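Local coordinates for glutathione S-transferase, N-terminal domain protein (Pseudomonas putida, PDB 4NAX), which binds glutathione disulfide, one per subunit, and probably acts as a glutathione transferase, at residues A222-H225 with G226-P230. Numbering follows the deposited sequence.
Unlike the reference sequence in segment 222-225: H225 (reference Arg).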
ATOM      1  N   ALA A 222      15.503  -7.484 -17.553  1.00 17.28           N
ATOM      2  CA  ALA A 222      15.018  -8.097 -16.313  1.00 16.02           C
ATOM      3  C   ALA A 222      13.496  -8.030 -16.212  1.00 15.45           C
ATOM      4  O   ALA A 222      12.860  -8.895 -15.605  1.00 15.21           O
ATOM      5  CB  ALA A 222      15.640  -7.423 -15.113  1.00 17.50           C
ATOM      6  N   VAL A 223      12.920  -6.961 -16.748  1.00 15.20           N
ATOM      7  CA  VAL A 223      11.463  -6.810 -16.797  1.00 14.63           C
ATOM      8  C   VAL A 223      10.862  -7.889 -17.669  1.00 15.11           C
ATOM      9  O   VAL A 223       9.910  -8.561 -17.264  1.00 15.04           O
ATOM     10  CB  VAL A 223      11.069  -5.401 -17.256  1.00 15.08           C
ATOM     11  CG1 VAL A 223       9.590  -5.296 -17.569  1.00 15.04           C
ATOM     12  CG2 VAL A 223      11.447  -4.357 -16.205  1.00 16.11           C
ATOM     13  N   GLN A 224      11.397  -8.069 -18.871  1.00 16.03           N
ATOM     14  CA  GLN A 224      10.845  -9.110 -19.750  1.00 16.42           C
ATOM     15  C   GLN A 224      10.926 -10.498 -19.127  1.00 15.55           C
ATOM     16  O   GLN A 224       9.973 -11.274 -19.228  1.00 17.47           O
ATOM     17  CB  GLN A 224      11.504  -9.070 -21.130  1.00 19.09           C
ATOM     18  CG  GLN A 224      11.051  -7.873 -21.951  1.00 19.77           C
ATOM     19  CD  GLN A 224       9.549  -7.862 -22.253  1.00 21.94           C
ATOM     20  OE1 GLN A 224       8.949  -8.902 -22.542  1.00 22.14           O
ATOM     21  NE2 GLN A 224       8.934  -6.686 -22.160  1.00 22.66           N
ATOM     22  N   HIS A 225      12.022 -10.803 -18.431  1.00 15.72           N
ATOM     23  CA  HIS A 225      12.081 -12.094 -17.730  1.00 15.28           C
ATOM     24  C   HIS A 225      11.065 -12.157 -16.596  1.00 14.80           C
ATOM     25  O   HIS A 225      10.314 -13.119 -16.472  1.00 14.99           O
ATOM     26  CB  HIS A 225      13.458 -12.356 -17.129  1.00 17.23           C
ATOM     27  CG  HIS A 225      14.529 -12.570 -18.143  1.00 18.28           C
ATOM     28  ND1 HIS A 225      14.423 -13.504 -19.148  1.00 19.63           N
ATOM     29  CD2 HIS A 225      15.746 -12.003 -18.281  1.00 19.54           C
ATOM     30  CE1 HIS A 225      15.531 -13.502 -19.864  1.00 22.36           C
ATOM     31  NE2 HIS A 225      16.339 -12.582 -19.373  1.00 23.10           N
ATOM     32  N   GLY A 226      11.063 -11.133 -15.750  1.00 14.64           N
ATOM     33  CA  GLY A 226      10.217 -11.163 -14.571  1.00 13.95           C
ATOM     34  C   GLY A 226       8.730 -11.198 -14.863  1.00 13.43           C
ATOM     35  O   GLY A 226       7.960 -11.763 -14.095  1.00 13.39           O
ATOM     36  N   LEU A 227       8.324 -10.618 -15.983  1.00 13.84           N
ATOM     37  CA  LEU A 227       6.918 -10.651 -16.390  1.00 13.82           C
ATOM     38  C   LEU A 227       6.374 -12.050 -16.587  1.00 13.63           C
ATOM     39  O   LEU A 227       5.153 -12.248 -16.565  1.00 14.06           O
ATOM     40  CB  LEU A 227       6.683  -9.895 -17.706  1.00 15.51           C
ATOM     41  CG  LEU A 227       6.707  -8.366 -17.622  1.00 15.82           C
ATOM     42  CD1 LEU A 227       6.651  -7.780 -19.028  1.00 18.52           C
ATOM     43  CD2 LEU A 227       5.593  -7.808 -16.749  1.00 16.46           C
ATOM     44  N   LYS A 228       7.254 -13.031 -16.806  1.00 13.40           N
ATOM     45  CA  LYS A 228       6.855 -14.366 -17.222  1.00 14.12           C
ATOM     46  C   LYS A 228       6.965 -15.413 -16.127  1.00 13.92           C
ATOM     47  O   LYS A 228       6.636 -16.570 -16.349  1.00 14.66           O
ATOM     48  CB  LYS A 228       7.722 -14.772 -18.420  1.00 14.39           C
ATOM     49  CG  LYS A 228       7.648 -13.758 -19.551  1.00 14.48           C
ATOM     50  CD  LYS A 228       8.481 -14.173 -20.757  1.00 16.51           C
ATOM     51  CE  LYS A 228       8.489 -13.059 -21.765  1.00 17.59           C
ATOM     52  NZ  LYS A 228       9.111 -13.450 -23.033  1.00 21.09           N
ATOM     53  N   ILE A 229       7.439 -15.009 -14.948  1.00 14.17           N
ATOM     54  CA  ILE A 229       7.832 -15.937 -13.892  1.00 14.25           C
ATOM     55  C   ILE A 229       6.860 -15.801 -12.716  1.00 13.90           C
ATOM     56  O   ILE A 229       6.536 -14.681 -12.327  1.00 15.15           O
ATOM     57  CB  ILE A 229       9.274 -15.597 -13.437  1.00 14.60           C
ATOM     58  CG1 ILE A 229      10.241 -15.892 -14.601  1.00 14.92           C
ATOM     59  CG2 ILE A 229       9.672 -16.333 -12.169  1.00 15.60           C
ATOM     60  CD1 ILE A 229      11.673 -15.436 -14.390  1.00 16.16           C
ATOM     61  N   PRO A 230       6.425 -16.924 -12.137  1.00 14.57           N
ATOM     62  CA  PRO A 230       6.779 -18.308 -12.438  1.00 15.48           C
ATOM     63  C   PRO A 230       5.941 -18.940 -13.536  1.00 15.55           C
ATOM     64  O   PRO A 230       4.754 -18.659 -13.650  1.00 16.96           O
ATOM     65  CB  PRO A 230       6.463 -19.030 -11.132  1.00 15.48           C
ATOM     66  CG  PRO A 230       5.332 -18.256 -10.566  1.00 18.96           C
ATOM     67  CD  PRO A 230       5.627 -16.829 -10.908  1.00 15.68           C
TER
HETATM   68  O   HOH W   1       9.366 -11.026 -24.231  1.00 27.50           O
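G226 N and L227 N reach back to the carbonyls of A222 and V223 in i to i+4 bonds, G226 N to A222 O and L227 N to V223 O each 2.9 Å long. At K228 this pattern gives way to an i to i+3 bond: K228 N bonds to H225 O at 3.1 Å from above that carbonyl's plane, and a type I turn from G226 to I229 leads the chain away. Apolar contact is confined to one flank. L227 lies alongside V223, CD1 4.1 Å from V223 CG1, and both touch L218 of helix 208-219; an alanine in place of L227 would probably leave a gap beside V223 CG1 and L218. On the side of helix 31-41 and strand 45-49, the I229 methylene CG1 rests 3.3 Å from H225 O, and the I229 side chain also meets E39, Y45 and A47. Polar side chains meet elsewhere. K228, extended beyond CG (chi2 -179°), passes Q224 O, with CE 3.4 Å from it, and its NZ shares a water with Q224 OE1, 2.7 Å from each; Q224 NE2 bonds to L218 O. G226 O accepts from S35 OG. The chemistry implies a turn out of helix 221-226 held by backbone bonds, with Q224 and K228 linked through one water, and tied to both helix 208-219 and the thioredoxin-like domain.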